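PDB 2GP4: 6-phosphogluconate dehydratase from Shewanella oneidensis, which catalyses the dehydration of 6-phosphogluconate to 2-keto-3-deoxy-6-phosphogluconate, as an iron-sulfur enzyme captured here in its cluster-free form. Local coordinates for residues 31-36 with 336-342; 303-309 with 386-390; 272-277 with 404-408; 401-405 with 415-419. All blocks are in the same frame, centred on the assembly; numbering follows the deposited sequence.

Interaction 1 of 4, residues 31-36 with 336-342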
loop_
_atom_site.group_PDB
_atom_site.type_symbol
_atom_site.label_atom_id
_atom_site.label_comp_id
_atom_site.label_asym_id
_atom_site.label_seq_id
_atom_site.Cartn_x
_atom_site.Cartn_y
_atom_site.Cartn_z
ATOM N N ARG A 31 18.297 -6.494 8.141
ATOM C CA ARG A 31 17.578 -6.523 9.412
ATOM C C ARG A 31 16.315 -7.371 9.293
ATOM O O ARG A 31 15.997 -8.147 10.197
ATOM C CB ARG A 31 17.226 -5.109 9.874
ATOM C CG ARG A 31 16.529 -5.057 11.233
ATOM C CD ARG A 31 16.422 -3.632 11.756
ATOM N NE ARG A 31 15.610 -2.795 10.869
ATOM C CZ ARG A 31 15.465 -1.482 10.988
ATOM N NH1 ARG A 31 16.086 -0.822 11.959
ATOM N NH2 ARG A 31 14.697 -0.829 10.131
ATOM N N ILE A 32 15.613 -7.214 8.171
ATOM C CA ILE A 32 14.383 -7.948 7.892
ATOM C C ILE A 32 14.676 -9.439 7.685
ATOM O O ILE A 32 13.942 -10.293 8.190
ATOM C CB ILE A 32 13.614 -7.335 6.687
ATOM C CG1 ILE A 32 13.100 -5.930 7.044
ATOM C CG2 ILE A 32 12.445 -8.212 6.279
ATOM C CD1 ILE A 32 12.757 -5.059 5.849
ATOM N N ILE A 33 15.758 -9.743 6.965
ATOM C CA ILE A 33 16.188 -11.121 6.757
ATOM C C ILE A 33 16.469 -11.796 8.100
ATOM O O ILE A 33 16.026 -12.926 8.335
ATOM C CB ILE A 33 17.437 -11.201 5.839
ATOM C CG1 ILE A 33 17.084 -10.767 4.408
ATOM C CG2 ILE A 33 18.073 -12.614 5.870
ATOM C CD1 ILE A 33 18.293 -10.483 3.524
ATOM N N ALA A 34 17.190 -11.093 8.976
ATOM C CA ALA A 34 17.553 -11.615 10.297
ATOM C C ALA A 34 16.320 -11.867 11.144
ATOM O O ALA A 34 16.200 -12.906 11.794
ATOM C CB ALA A 34 18.504 -10.658 11.018
ATOM N N ARG A 35 15.402 -10.911 11.118
ATOM C CA ARG A 35 14.211 -10.963 11.951
ATOM C C ARG A 35 13.214 -12.002 11.446
ATOM O O ARG A 35 12.423 -12.517 12.219
ATOM C CB ARG A 35 13.564 -9.581 12.005
ATOM C CG ARG A 35 12.465 -9.424 13.035
ATOM C CD ARG A 35 12.080 -7.970 13.148
ATOM N NE ARG A 35 11.735 -7.427 11.844
ATOM C CZ ARG A 35 12.087 -6.225 11.403
ATOM N NH1 ARG A 35 12.815 -5.410 12.154
ATOM N NH2 ARG A 35 11.714 -5.847 10.194
ATOM N N SER A 36 13.265 -12.299 10.150
ATOM C CA SER A 36 12.361 -13.262 9.520
ATOM C C SER A 36 12.965 -14.665 9.420
ATOM O O SER A 36 12.292 -15.601 8.981
ATOM C CB SER A 36 11.955 -12.780 8.122
ATOM O OG SER A 36 11.460 -11.453 8.151
ATOM N N ILE A 336 7.808 -13.251 6.222
ATOM C CA ILE A 336 8.669 -12.076 6.274
ATOM C C ILE A 336 8.090 -11.017 7.206
ATOM O O ILE A 336 6.948 -10.588 7.037
ATOM C CB ILE A 336 8.910 -11.500 4.855
ATOM C CG1 ILE A 336 9.548 -12.573 3.962
ATOM C CG2 ILE A 336 9.804 -10.264 4.917
ATOM C CD1 ILE A 336 9.225 -12.447 2.485
ATOM N N ILE A 337 8.885 -10.605 8.190
ATOM C CA ILE A 337 8.429 -9.665 9.213
ATOM C C ILE A 337 9.000 -8.267 8.982
ATOM O O ILE A 337 10.208 -8.059 9.102
ATOM C CB ILE A 337 8.778 -10.162 10.642
ATOM C CG1 ILE A 337 8.355 -11.631 10.817
ATOM C CG2 ILE A 337 8.148 -9.242 11.701
ATOM C CD1 ILE A 337 8.665 -12.243 12.179
ATOM N N VAL A 338 8.116 -7.322 8.653
ATOM C CA VAL A 338 8.474 -5.920 8.413
ATOM C C VAL A 338 7.711 -5.009 9.384
ATOM O O VAL A 338 6.511 -5.191 9.598
ATOM C CB VAL A 338 8.142 -5.497 6.946
ATOM C CG1 VAL A 338 8.365 -4.001 6.729
ATOM C CG2 VAL A 338 8.954 -6.302 5.936
ATOM N N ASN A 339 8.400 -4.035 9.979
ATOM C CA ASN A 339 7.739 -3.088 10.886
ATOM C C ASN A 339 7.889 -1.614 10.463
ATOM O O ASN A 339 8.482 -1.322 9.428
ATOM C CB ASN A 339 8.160 -3.329 12.353
ATOM C CG ASN A 339 9.665 -3.157 12.592
ATOM O OD1 ASN A 339 10.223 -3.755 13.520
ATOM N ND2 ASN A 339 10.323 -2.341 11.773
ATOM N N TRP A 340 7.356 -0.698 11.269
ATOM C CA TRP A 340 7.428 0.735 10.970
ATOM C C TRP A 340 8.834 1.320 11.009
ATOM O O TRP A 340 9.097 2.325 10.361
ATOM C CB TRP A 340 6.480 1.552 11.859
ATOM C CG TRP A 340 5.033 1.361 11.517
ATOM C CD1 TRP A 340 4.520 0.881 10.338
ATOM C CD2 TRP A 340 3.908 1.671 12.344
ATOM N NE1 TRP A 340 3.150 0.863 10.389
ATOM C CE2 TRP A 340 2.743 1.346 11.604
ATOM C CE3 TRP A 340 3.765 2.184 13.641
ATOM C CZ2 TRP A 340 1.458 1.512 12.120
ATOM C CZ3 TRP A 340 2.487 2.352 14.153
ATOM C CH2 TRP A 340 1.349 2.018 13.391
ATOM N N ASP A 341 9.734 0.696 11.761
ATOM C CA ASP A 341 11.140 1.108 11.753
ATOM C C ASP A 341 11.745 0.903 10.363
ATOM O O ASP A 341 12.583 1.692 9.925
ATOM C CB ASP A 341 11.953 0.330 12.781
ATOM C CG ASP A 341 11.406 0.461 14.186
ATOM O OD1 ASP A 341 10.706 -0.468 14.635
ATOM O OD2 ASP A 341 11.685 1.478 14.848
ATOM N N ASP A 342 11.323 -0.161 9.675
ATOM C CA ASP A 342 11.756 -0.399 8.303
ATOM C C ASP A 342 11.287 0.724 7.384
ATOM O O ASP A 342 12.078 1.267 6.628
ATOM C CB ASP A 342 11.254 -1.747 7.778
ATOM C CG ASP A 342 11.644 -2.916 8.676
ATOM O OD1 ASP A 342 12.731 -2.885 9.300
ATOM O OD2 ASP A 342 10.849 -3.877 8.747
#
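Ile-32 lays its CG2 methyl against Ile-336 CG2 at 3.6 Å and also meets Val-338 CG2, while its CG1-CD1 branch passes beside the carboxylate of Asp-342. The isoleucine thus spans the apolar and the charged parts of a contact between helix 23-51 and the loop leading into helix 340-347. Next to it, Arg-35 grips one oxygen side-on: NE and NH2 bond to Ile-337 O at 3.2 and 2.9 Å, with that oxygen in the guanidinium plane. The bend of the arginine at chi3 (54°) brings its flat end round to this carbonyl. The same NH2 forms a salt bridge with Asp-342 OD2 at 2.6 Å. One helical turn earlier, Arg-31 NH2 meets the anti lone pair of Asp-342 OD1 at 3.0 Å, and its NH1 pairs with Glu-345. Ser-36 OG receives a nearly straight bond from Ile-337 N (2.7 Å, 174°) and donates to Ile-32 O within its own helix. A leucine in place of Arg-35 would probably leave Ile-337 O without its two guanidinium donors and Asp-342 with one cationic mate fewer. Asp-342 is buried, and its OD2 also accepts from the backbone N of Asn-339, the N-cap residue, from above the carboxylate plane. Two arginines and this N-H at a helix start would be expected to favour the ionised carboxylate.

Interaction 2 of 4, residues 303-309 with 386-390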
loop_
_atom_site.group_PDB
_atom_site.type_symbol
_atom_site.label_atom_id
_atom_site.label_comp_id
_atom_site.label_asym_id
_atom_site.label_seq_id
_atom_site.Cartn_x
_atom_site.Cartn_y
_atom_site.Cartn_z
ATOM N N ASN A 303 9.881 -12.284 -1.597
ATOM C CA ASN A 303 10.968 -12.513 -0.650
ATOM C C ASN A 303 11.353 -11.186 -0.019
ATOM O O ASN A 303 10.764 -10.158 -0.355
ATOM C CB ASN A 303 12.180 -13.180 -1.323
ATOM C CG ASN A 303 12.761 -12.343 -2.452
ATOM O OD1 ASN A 303 13.237 -11.228 -2.238
ATOM N ND2 ASN A 303 12.733 -12.884 -3.656
ATOM N N GLU A 304 12.334 -11.209 0.879
ATOM C CA GLU A 304 12.754 -10.017 1.611
ATOM C C GLU A 304 13.167 -8.864 0.690
ATOM O O GLU A 304 12.764 -7.720 0.908
ATOM C CB GLU A 304 13.873 -10.349 2.601
ATOM C CG GLU A 304 13.522 -11.442 3.625
ATOM C CD GLU A 304 14.035 -12.836 3.249
ATOM O OE1 GLU A 304 13.963 -13.225 2.067
ATOM O OE2 GLU A 304 14.511 -13.553 4.157
ATOM N N LYS A 305 13.948 -9.174 -0.343
ATOM C CA LYS A 305 14.426 -8.157 -1.282
ATOM C C LYS A 305 13.289 -7.555 -2.105
ATOM O O LYS A 305 13.267 -6.342 -2.351
ATOM C CB LYS A 305 15.473 -8.738 -2.229
ATOM C CG LYS A 305 16.807 -9.058 -1.584
ATOM C CD LYS A 305 17.650 -9.891 -2.520
ATOM C CE LYS A 305 18.812 -10.534 -1.792
ATOM N NZ LYS A 305 19.916 -9.564 -1.531
ATOM N N SER A 306 12.355 -8.403 -2.537
ATOM C CA SER A 306 11.260 -7.943 -3.387
ATOM C C SER A 306 10.236 -7.153 -2.573
ATOM O O SER A 306 9.648 -6.197 -3.074
ATOM C CB SER A 306 10.618 -9.101 -4.161
ATOM O OG SER A 306 10.111 -10.096 -3.293
ATOM N N ILE A 307 10.053 -7.545 -1.315
ATOM C CA ILE A 307 9.246 -6.779 -0.364
ATOM C C ILE A 307 9.839 -5.387 -0.123
ATOM O O ILE A 307 9.129 -4.376 -0.214
ATOM C CB ILE A 307 9.043 -7.550 0.970
ATOM C CG1 ILE A 307 8.038 -8.696 0.776
ATOM C CG2 ILE A 307 8.581 -6.616 2.099
ATOM C CD1 ILE A 307 6.629 -8.253 0.361
ATOM N N VAL A 308 11.137 -5.335 0.167
ATOM C CA VAL A 308 11.835 -4.054 0.317
ATOM C C VAL A 308 11.669 -3.202 -0.955
ATOM O O VAL A 308 11.356 -2.018 -0.869
ATOM C CB VAL A 308 13.330 -4.251 0.685
ATOM C CG1 VAL A 308 14.139 -2.971 0.461
ATOM C CG2 VAL A 308 13.467 -4.722 2.127
ATOM N N ASN A 309 11.850 -3.829 -2.118
ATOM C CA ASN A 309 11.658 -3.178 -3.412
ATOM C C ASN A 309 10.275 -2.538 -3.528
ATOM O O ASN A 309 10.136 -1.423 -4.039
ATOM C CB ASN A 309 11.889 -4.170 -4.572
ATOM C CG ASN A 309 13.383 -4.416 -4.871
ATOM O OD1 ASN A 309 14.268 -3.877 -4.201
ATOM N ND2 ASN A 309 13.658 -5.234 -5.895
ATOM N N LEU A 386 16.911 -0.144 -5.473
ATOM C CA LEU A 386 16.192 -1.399 -5.670
ATOM C C LEU A 386 17.169 -2.544 -5.825
ATOM O O LEU A 386 18.177 -2.413 -6.522
ATOM C CB LEU A 386 15.301 -1.348 -6.917
ATOM C CG LEU A 386 14.061 -0.459 -6.951
ATOM C CD1 LEU A 386 13.518 -0.374 -8.372
ATOM C CD2 LEU A 386 13.009 -0.978 -5.996
ATOM N N HIS A 387 16.866 -3.667 -5.184
ATOM C CA HIS A 387 17.624 -4.902 -5.389
ATOM C C HIS A 387 17.396 -5.419 -6.805
ATOM O O HIS A 387 16.257 -5.624 -7.214
ATOM C CB HIS A 387 17.203 -5.965 -4.370
ATOM C CG HIS A 387 17.515 -5.603 -2.950
ATOM N ND1 HIS A 387 18.782 -5.709 -2.415
ATOM C CD2 HIS A 387 16.724 -5.148 -1.951
ATOM C CE1 HIS A 387 18.758 -5.333 -1.149
ATOM N NE2 HIS A 387 17.520 -4.991 -0.841
ATOM N N GLU A 388 18.482 -5.621 -7.549
ATOM C CA GLU A 388 18.407 -6.111 -8.924
ATOM C C GLU A 388 18.379 -7.632 -8.987
ATOM O O GLU A 388 17.798 -8.220 -9.909
ATOM C CB GLU A 388 19.594 -5.606 -9.745
ATOM C CG GLU A 388 19.364 -5.724 -11.251
ATOM C CD GLU A 388 20.641 -5.709 -12.057
ATOM O OE1 GLU A 388 21.423 -4.732 -11.936
ATOM O OE2 GLU A 388 20.852 -6.671 -12.830
ATOM N N ASP A 389 19.019 -8.259 -8.005
ATOM C CA ASP A 389 19.225 -9.700 -7.995
ATOM C C ASP A 389 17.999 -10.428 -7.448
ATOM O O ASP A 389 18.046 -11.047 -6.381
ATOM C CB ASP A 389 20.486 -10.047 -7.189
ATOM C CG ASP A 389 20.450 -9.490 -5.775
ATOM O OD1 ASP A 389 19.991 -8.342 -5.577
ATOM O OD2 ASP A 389 20.868 -10.206 -4.854
ATOM N N VAL A 390 16.899 -10.341 -8.187
ATOM C CA VAL A 390 15.659 -11.020 -7.815
ATOM C C VAL A 390 15.101 -11.837 -8.977
ATOM O O VAL A 390 15.308 -11.496 -10.152
ATOM C CB VAL A 390 14.569 -10.022 -7.297
ATOM C CG1 VAL A 390 14.914 -9.511 -5.899
ATOM C CG2 VAL A 390 14.374 -8.861 -8.266
#
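Leu-386 packs CD2 beside Asn-309, 3.5 Å from the backbone O of Asn-309 and close to its amide as well. It comes from the loop that follows helix 372-383, and the same leucine reaches back to Ile-377 and Leu-380 of that helix. At His-387 the two ends of the Asn-309 amide bond to the N-H and the C=O of one residue. CG of Asn-309 lies beside its own backbone N (chi1 -79°), which turns the amide to the loop. His-387 N donates to Asn-309 OD1 at 2.8 Å, and Asn-309 ND2 returns a bond of 2.9 Å to His-387 O, in the carbonyl plane and on a lone pair. The His-387 ring lies with one face over the aliphatic part of Lys-305: CG of the lysine sits 3.9 Å from the ring centroid and only 13° off its normal, a CH-pi contact. Val-308 CG1 lies at the ring edge, while NE2 bonds to Thr-29 of helix 23-51. Asp-389, at the centre of an inverse gamma turn, brings OD2 to 3.5 Å from Lys-305 NZ in a long salt bridge. Val-390 then sets CG1 at 3.8 Å from Lys-305 CB, near the capping box of helix 304-316, where Ser-306 N bonds to Asn-303 OD1 and Asn-303 N donates back to Ser-306 OG. An alanine at Asn-309 is likely to leave the N-H and C=O of His-387 without their helix partner, and this part of the loop less firmly held. A neutral amide thus satisfies both polar backbone groups of His-387, while the Lys-305/Asp-389 pair lies at the more exposed edge.

Interaction 3 of 4, residues 272-277 with 404-408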
loop_
_atom_site.group_PDB
_atom_site.type_symbol
_atom_site.label_atom_id
_atom_site.label_comp_id
_atom_site.label_asym_id
_atom_site.label_seq_id
_atom_site.Cartn_x
_atom_site.Cartn_y
_atom_site.Cartn_z
ATOM N N PRO A 272 -5.313 -4.093 -28.647
ATOM C CA PRO A 272 -4.795 -5.393 -29.086
ATOM C C PRO A 272 -3.473 -5.797 -28.420
ATOM O O PRO A 272 -3.145 -6.982 -28.401
ATOM C CB PRO A 272 -4.615 -5.218 -30.601
ATOM C CG PRO A 272 -4.575 -3.754 -30.827
ATOM C CD PRO A 272 -5.434 -3.142 -29.768
ATOM N N LEU A 273 -2.727 -4.831 -27.884
ATOM C CA LEU A 273 -1.543 -5.143 -27.080
ATOM C C LEU A 273 -1.946 -5.836 -25.778
ATOM O O LEU A 273 -1.332 -6.830 -25.383
ATOM C CB LEU A 273 -0.710 -3.888 -26.782
ATOM C CG LEU A 273 0.530 -4.065 -25.891
ATOM C CD1 LEU A 273 1.558 -4.998 -26.525
ATOM C CD2 LEU A 273 1.162 -2.728 -25.555
ATOM N N ARG A 274 -2.979 -5.300 -25.126
ATOM C CA ARG A 274 -3.574 -5.923 -23.946
ATOM C C ARG A 274 -3.998 -7.363 -24.242
ATOM O O ARG A 274 -3.801 -8.250 -23.411
ATOM C CB ARG A 274 -4.751 -5.082 -23.415
ATOM C CG ARG A 274 -5.686 -5.778 -22.420
ATOM C CD ARG A 274 -5.021 -6.124 -21.091
ATOM N NE ARG A 274 -4.648 -4.944 -20.317
ATOM C CZ ARG A 274 -3.407 -4.649 -19.939
ATOM N NH1 ARG A 274 -2.394 -5.448 -20.248
ATOM N NH2 ARG A 274 -3.178 -3.549 -19.235
ATOM N N GLU A 275 -4.551 -7.603 -25.429
ATOM C CA GLU A 275 -4.900 -8.966 -25.811
ATOM C C GLU A 275 -3.656 -9.848 -25.884
ATOM O O GLU A 275 -3.663 -10.964 -25.375
ATOM C CB GLU A 275 -5.694 -9.023 -27.122
ATOM C CG GLU A 275 -6.485 -10.329 -27.261
ATOM C CD GLU A 275 -7.314 -10.423 -28.534
ATOM O OE1 GLU A 275 -8.080 -9.480 -28.835
ATOM O OE2 GLU A 275 -7.205 -11.461 -29.225
ATOM N N ALA A 276 -2.590 -9.329 -26.492
ATOM C CA ALA A 276 -1.320 -10.053 -26.594
ATOM C C ALA A 276 -0.671 -10.324 -25.229
ATOM O O ALA A 276 -0.120 -11.402 -25.008
ATOM C CB ALA A 276 -0.357 -9.311 -27.516
ATOM N N LEU A 277 -0.747 -9.347 -24.323
ATOM C CA LEU A 277 -0.202 -9.488 -22.970
ATOM C C LEU A 277 -0.958 -10.505 -22.118
ATOM O O LEU A 277 -0.369 -11.129 -21.235
ATOM C CB LEU A 277 -0.152 -8.139 -22.254
ATOM C CG LEU A 277 0.861 -7.101 -22.747
ATOM C CD1 LEU A 277 0.682 -5.808 -21.978
ATOM C CD2 LEU A 277 2.298 -7.598 -22.637
ATOM N N GLU A 404 9.725 -2.089 -21.913
ATOM C CA GLU A 404 8.314 -1.817 -22.163
ATOM C C GLU A 404 7.777 -2.669 -23.304
ATOM O O GLU A 404 8.453 -2.829 -24.322
ATOM C CB GLU A 404 8.100 -0.339 -22.496
ATOM C CG GLU A 404 8.425 0.619 -21.370
ATOM C CD GLU A 404 8.024 2.054 -21.689
ATOM O OE1 GLU A 404 8.440 2.587 -22.744
ATOM O OE2 GLU A 404 7.288 2.651 -20.871
ATOM N N PRO A 405 6.552 -3.210 -23.139
ATOM C CA PRO A 405 5.937 -4.024 -24.181
ATOM C C PRO A 405 5.439 -3.191 -25.357
ATOM O O PRO A 405 4.958 -2.076 -25.178
ATOM C CB PRO A 405 4.767 -4.695 -23.459
ATOM C CG PRO A 405 4.426 -3.769 -22.339
ATOM C CD PRO A 405 5.690 -3.082 -21.947
ATOM N N LYS A 406 5.578 -3.748 -26.553
ATOM C CA LYS A 406 5.132 -3.110 -27.782
ATOM C C LYS A 406 4.526 -4.163 -28.685
ATOM O O LYS A 406 4.955 -5.316 -28.673
ATOM C CB LYS A 406 6.305 -2.436 -28.511
ATOM C CG LYS A 406 6.930 -1.246 -27.793
ATOM C CD LYS A 406 6.157 0.039 -28.023
ATOM C CE LYS A 406 6.924 1.226 -27.472
ATOM N NZ LYS A 406 6.032 2.381 -27.216
ATOM N N LEU A 407 3.534 -3.764 -29.470
ATOM C CA LEU A 407 2.980 -4.635 -30.489
ATOM C C LEU A 407 3.386 -4.105 -31.865
ATOM O O LEU A 407 2.685 -3.284 -32.463
ATOM C CB LEU A 407 1.460 -4.741 -30.338
ATOM C CG LEU A 407 0.718 -5.842 -31.096
ATOM C CD1 LEU A 407 1.177 -7.234 -30.683
ATOM C CD2 LEU A 407 -0.784 -5.684 -30.884
ATOM N N LEU A 408 4.534 -4.577 -32.345
ATOM C CA LEU A 408 5.126 -4.083 -33.590
ATOM C C LEU A 408 4.927 -5.077 -34.729
ATOM O O LEU A 408 5.373 -6.222 -34.649
ATOM C CB LEU A 408 6.618 -3.783 -33.403
ATOM C CG LEU A 408 7.068 -2.938 -32.200
ATOM C CD1 LEU A 408 8.583 -2.972 -32.044
ATOM C CD2 LEU A 408 6.585 -1.508 -32.297
#
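Leu-407 and Leu-273 meet in the same conformer. In Leu-407, CG is anti to the backbone N (chi1 -166°), which carries the branch out from the strand to the helix and spreads its two methyls along it. CD2 comes to 3.6 Å from Pro-272 C and 3.9 Å from Pro-272 CB, at the first turn, while CD1 lies 4.1 Å from Ala-276 CB, one turn further on. Leu-273 replies from the helix: with its own CG anti to the backbone N (chi1 177°), its fork reaches over the strand backbone rather than back along the helix. CD1 sits 3.8 Å from Leu-407 CB and equally near Lys-406 C, and CD2 approaches Pro-405 O at 3.9 Å.

This is a helix laid across one face of a two-stranded antiparallel hairpin, strands 403-408 and 411-416. The short segments of helix 272-287 and strand 403-408 approach to 8.4 Å, with their directions 113° apart. The alternation of the strand decides which side chains take part. Pro-405 and Leu-407 point toward the helix, whereas Lys-406 points away and sends NZ to Leu-228 O. Leu-277 extends CD2 to 3.9 Å from Pro-405 CB, its side chain crossing the proline at about a right angle. Trp-414 of the partner strand touches both of these residues, and Leu-412 touches Leu-273, which extends the apolar packing beyond strand 403-408. Glu-229 makes a backbone hydrogen bond with Leu-407, and its OE2 a weak one with Leu-273 N.

Interaction 4 of 4, residues 401-405 with 415-419; sequences YTQEP and VDGPT
Thr-402 O takes a weak bond from Gly-417 N at 3.1 Å, at the open end of the beta hairpin formed by strands 403-408 and 411-416. The close approach is compatible with the missing side chain: a CB built on Gly-417 would fall 2.5 Å from Thr-402 O. Gln-403 comes next, in a non-hydrogen-bonded antiparallel pair with Asp-416. Although the two side chains leave their backbones in diverging directions, their ends meet at the edge of the hairpin. Gln-403 NE2 donates to Asp-416 OD1 at 2.9 Å, with the oxygen in the amide plane and approached nearly along its own C-O bond. One N-H joins the amide to the carboxylate, and their planes are turned 69° apart. Glu-404 and Val-415 form the hydrogen-bonded pair: Glu-404 N reaches Val-415 O at 2.8 Å and Val-415 N reaches Glu-404 O at 2.9 Å, both nearly straight. The Glu-404 chain leaves with CG beside the backbone N (chi1 -65°) and runs extended toward the loop that follows strand 411-416, crossing Pro-418 at about a right angle. Ala-374 of helix 372-383 touches it too. Glu-404 OE1 lies 3.7 Å from Pro-418 CD, and one water donates both to that OE1, at 2.6 Å, and to Asp-416 O, at 2.7 Å.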
loop_
_atom_site.group_PDB
_atom_site.type_symbol
_atom_site.label_atom_id
_atom_site.label_comp_id
_atom_site.label_asym_id
_atom_site.label_seq_id
_atom_site.Cartn_x
_atom_site.Cartn_y
_atom_site.Cartn_z
ATOM N N TYR A 401 12.451 -5.068 -15.907
ATOM C CA TYR A 401 11.318 -4.183 -15.686
ATOM C C TYR A 401 11.590 -2.737 -16.096
ATOM O O TYR A 401 10.735 -1.869 -15.937
ATOM C CB TYR A 401 10.802 -4.320 -14.244
ATOM C CG TYR A 401 9.994 -5.575 -14.090
ATOM C CD1 TYR A 401 10.617 -6.813 -13.954
ATOM C CD2 TYR A 401 8.606 -5.538 -14.146
ATOM C CE1 TYR A 401 9.881 -7.975 -13.850
ATOM C CE2 TYR A 401 7.854 -6.700 -14.039
ATOM C CZ TYR A 401 8.498 -7.917 -13.892
ATOM O OH TYR A 401 7.769 -9.082 -13.784
ATOM N N THR A 402 12.771 -2.499 -16.658
ATOM C CA THR A 402 13.080 -1.222 -17.311
ATOM C C THR A 402 12.693 -1.272 -18.789
ATOM O O THR A 402 12.899 -0.308 -19.524
ATOM C CB THR A 402 14.575 -0.839 -17.183
ATOM O OG1 THR A 402 15.382 -1.740 -17.957
ATOM C CG2 THR A 402 15.016 -0.866 -15.733
ATOM N N GLN A 403 12.145 -2.405 -19.216
ATOM C CA GLN A 403 11.698 -2.577 -20.597
ATOM C C GLN A 403 10.177 -2.485 -20.728
ATOM O O GLN A 403 9.436 -2.780 -19.782
ATOM C CB GLN A 403 12.200 -3.899 -21.176
ATOM C CG GLN A 403 13.697 -3.957 -21.414
ATOM C CD GLN A 403 14.063 -4.861 -22.585
ATOM O OE1 GLN A 403 13.491 -5.943 -22.757
ATOM N NE2 GLN A 403 15.016 -4.416 -23.398
ATOM N N GLU A 404 9.725 -2.089 -21.913
ATOM C CA GLU A 404 8.314 -1.817 -22.163
ATOM C C GLU A 404 7.777 -2.669 -23.304
ATOM O O GLU A 404 8.453 -2.829 -24.322
ATOM C CB GLU A 404 8.100 -0.339 -22.496
ATOM C CG GLU A 404 8.425 0.619 -21.370
ATOM C CD GLU A 404 8.024 2.054 -21.689
ATOM O OE1 GLU A 404 8.440 2.587 -22.744
ATOM O OE2 GLU A 404 7.288 2.651 -20.871
ATOM N N PRO A 405 6.552 -3.210 -23.139
ATOM C CA PRO A 405 5.937 -4.024 -24.181
ATOM C C PRO A 405 5.439 -3.191 -25.357
ATOM O O PRO A 405 4.958 -2.076 -25.178
ATOM C CB PRO A 405 4.767 -4.695 -23.459
ATOM C CG PRO A 405 4.426 -3.769 -22.339
ATOM C CD PRO A 405 5.690 -3.082 -21.947
ATOM N N VAL A 415 10.928 -3.621 -25.500
ATOM C CA VAL A 415 11.947 -2.671 -25.953
ATOM C C VAL A 415 12.485 -1.850 -24.780
ATOM O O VAL A 415 11.879 -1.827 -23.710
ATOM C CB VAL A 415 11.411 -1.721 -27.067
ATOM C CG1 VAL A 415 11.044 -2.507 -28.321
ATOM C CG2 VAL A 415 10.218 -0.924 -26.572
ATOM N N ASP A 416 13.619 -1.186 -24.984
ATOM C CA ASP A 416 14.217 -0.339 -23.957
ATOM C C ASP A 416 13.304 0.821 -23.586
ATOM O O ASP A 416 12.781 1.512 -24.460
ATOM C CB ASP A 416 15.570 0.205 -24.415
ATOM C CG ASP A 416 16.733 -0.710 -24.051
ATOM O OD1 ASP A 416 16.514 -1.905 -23.743
ATOM O OD2 ASP A 416 17.879 -0.218 -24.077
ATOM N N GLY A 417 13.108 1.010 -22.283
ATOM C CA GLY A 417 12.334 2.130 -21.769
ATOM C C GLY A 417 13.132 3.422 -21.761
ATOM O O GLY A 417 14.338 3.410 -22.034
ATOM N N PRO A 418 12.467 4.547 -21.440
ATOM C CA PRO A 418 13.093 5.880 -21.415
ATOM C C PRO A 418 14.161 6.061 -20.326
ATOM O O PRO A 418 14.128 5.372 -19.301
ATOM C CB PRO A 418 11.912 6.817 -21.161
ATOM C CG PRO A 418 10.870 5.957 -20.513
ATOM C CD PRO A 418 11.035 4.596 -21.085
ATOM N N THR A 419 15.094 6.985 -20.566
ATOM C CA THR A 419 16.191 7.282 -19.638
ATOM C C THR A 419 16.082 8.710 -19.109
ATOM O O THR A 419 16.789 9.098 -18.174
ATOM C CB THR A 419 17.577 7.126 -20.309
ATOM O OG1 THR A 419 17.661 7.995 -21.447
ATOM C CG2 THR A 419 17.827 5.683 -20.743
HETATM O O HOH W 1 15.633 1.504 -20.112
HETATM O O HOH W 2 10.410 2.821 -24.453
#

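The four contacts fall into two groups. Interactions 1 and 2 have centres about 13 Å apart and touch where Ile-32 meets Val-308 and Ile-336 meets the start of helix 304-316, so that helix is packed between helix 23-51 and the loop 386-390. Interactions 3 and 4, also with centres about 13 Å apart, share Glu-404, Pro-405 and strand 403-408, one covering a face of the hairpin and the other joining its strands. Interactions 1 and 3 lie farthest apart, about 38 Å between centres. Along the chain, interaction 1 alternates its segments with those of 2 and 3, interaction 2 is nested inside 3, and interaction 4 follows 1 and 2; together they bring distant parts of the chain together.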